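Local atomic coordinates of putative branched-chain amino acid ABC transporter, periplasmic branched-chain amino acid-binding protein (Pseudomonas protegens Pf-5, PDB entry 4RU0), a protein that probably serves as the periplasmic solute-binding component of an ABC transporter, capturing branched-chain amino acids or related small molecules for uptake. Residues Gly144-Pro148 with Leu438-Cys443. Numbering follows the deposited sequence.
Sequences GTVFP and LVPRTC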
# COMPACT_ATOMS: atom_id res chain seq x y z
N GLY A 144 -16.92 -4.33 -1.39
CA GLY A 144 -16.89 -5.76 -1.15
C GLY A 144 -18.19 -6.48 -1.46
O GLY A 144 -18.25 -7.71 -1.34
N THR A 145 -19.23 -5.76 -1.86
CA THR A 145 -20.46 -6.42 -2.28
C THR A 145 -20.28 -7.01 -3.67
O THR A 145 -20.99 -7.92 -4.07
CB THR A 145 -21.68 -5.47 -2.29
OG1 THR A 145 -21.52 -4.47 -3.31
CG2 THR A 145 -21.86 -4.80 -0.93
N VAL A 146 -19.30 -6.47 -4.40
CA VAL A 146 -19.00 -6.96 -5.74
C VAL A 146 -17.70 -7.77 -5.70
O VAL A 146 -17.50 -8.69 -6.50
CB VAL A 146 -18.89 -5.80 -6.74
CG1 VAL A 146 -18.41 -6.28 -8.11
CG2 VAL A 146 -20.25 -5.11 -6.88
N PHE A 147 -16.84 -7.45 -4.74
CA PHE A 147 -15.56 -8.15 -4.59
C PHE A 147 -15.39 -8.79 -3.21
O PHE A 147 -14.59 -8.33 -2.41
CB PHE A 147 -14.41 -7.18 -4.85
CG PHE A 147 -14.30 -6.74 -6.27
CD1 PHE A 147 -15.03 -5.66 -6.73
CD2 PHE A 147 -13.48 -7.42 -7.16
CE1 PHE A 147 -14.93 -5.26 -8.05
CE2 PHE A 147 -13.37 -7.02 -8.47
CZ PHE A 147 -14.10 -5.94 -8.92
N PRO A 148 -16.12 -9.89 -2.96
CA PRO A 148 -16.14 -10.55 -1.65
C PRO A 148 -14.75 -10.93 -1.13
O PRO A 148 -14.51 -10.80 0.06
CB PRO A 148 -16.97 -11.82 -1.91
CG PRO A 148 -17.75 -11.53 -3.13
CD PRO A 148 -16.91 -10.63 -3.96
N LEU A 438 -22.19 -10.62 -12.10
CA LEU A 438 -22.16 -11.01 -10.70
C LEU A 438 -23.36 -10.46 -9.94
O LEU A 438 -23.80 -9.33 -10.20
CB LEU A 438 -20.88 -10.51 -10.04
CG LEU A 438 -19.57 -11.14 -10.52
CD1 LEU A 438 -18.40 -10.28 -10.06
CD2 LEU A 438 -19.45 -12.55 -9.97
N VAL A 439 -23.88 -11.24 -9.01
CA VAL A 439 -24.92 -10.76 -8.12
C VAL A 439 -24.30 -10.17 -6.87
O VAL A 439 -23.69 -10.89 -6.08
CB VAL A 439 -25.90 -11.87 -7.72
CG1 VAL A 439 -26.97 -11.31 -6.79
CG2 VAL A 439 -26.52 -12.51 -8.94
N PRO A 440 -24.44 -8.85 -6.68
CA PRO A 440 -23.82 -8.19 -5.52
C PRO A 440 -24.40 -8.68 -4.20
O PRO A 440 -25.61 -8.92 -4.10
CB PRO A 440 -24.15 -6.71 -5.75
CG PRO A 440 -24.43 -6.59 -7.22
CD PRO A 440 -25.09 -7.89 -7.59
N ARG A 441 -23.54 -8.94 -3.24
CA ARG A 441 -23.96 -9.30 -1.91
C ARG A 441 -24.79 -8.19 -1.36
O ARG A 441 -24.49 -7.03 -1.56
CB ARG A 441 -22.77 -9.47 -1.01
CG ARG A 441 -21.86 -10.59 -1.38
CD ARG A 441 -21.09 -11.02 -0.16
NE ARG A 441 -19.98 -10.14 0.12
CZ ARG A 441 -19.48 -9.95 1.33
NH1 ARG A 441 -20.00 -10.57 2.36
NH2 ARG A 441 -18.45 -9.15 1.51
N THR A 442 -25.83 -8.53 -0.64
CA THR A 442 -26.65 -7.52 -0.02
C THR A 442 -26.13 -7.41 1.37
O THR A 442 -26.13 -8.37 2.12
CB THR A 442 -28.10 -7.94 0.01
OG1 THR A 442 -28.20 -9.15 0.74
CG2 THR A 442 -28.59 -8.18 -1.39
N CYS A 443 -25.60 -6.26 1.69
CA CYS A 443 -25.29 -5.94 3.06
C CYS A 443 -26.10 -4.73 3.50
O CYS A 443 -25.94 -4.25 4.61
CB CYS A 443 -23.78 -5.77 3.22
SG CYS A 443 -22.85 -7.15 2.52
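Arg441 and Thr145 carry this contact, in which the chain end after helix 418-435 of this periplasmic binding protein family member is laid against a loop nearly 300 residues earlier, leading into strand 150-151. The backbone of Arg441 comes first: its N donates to Thr145 O at 2.9 Å. Thr145 O also receives a CA-H...O contact from Pro440 CA (3.2 Å), so two successive tail residues converge on one carbonyl. From there the Arg441 side chain reaches back along the loop, and its bend at chi3 (-80°) turns the guanidinium edge to Gly144 O. Arg441 NH2 bonds Gly144 O at 3.2 Å (N-H...O 150°), approaching from well above the carbonyl plane although the oxygen lies near the guanidinium plane; NE adds a weak bond to the same oxygen. Pro148 runs past the arginine in the opposite direction, bringing its CB to 4.0 Å from Arg441 NE. Thr145 presents its carbon side to the tail, with CB 3.3 Å from Arg441 O and CG2 near the same oxygen. Its OG1, held between backbone N and carbonyl carbon (chi1 67°), bonds instead to Asp143. Beyond the polar centre, Val146 meets Pro440 and Leu438 loosely through its two methyls, CG2 to Pro440 CB at 4.4 Å, and also packs on helix 418-435. Past Arg441 the tail is tied covalently by the Cys443-Cys388 disulfide. Because Arg441 NH2 also forms a salt bridge with Glu363, the arginine links the 144-148 loop, the tail and helix 355-363; two loop carbonyls and a carboxylate thus help fasten a C-terminal tail without regular secondary structure.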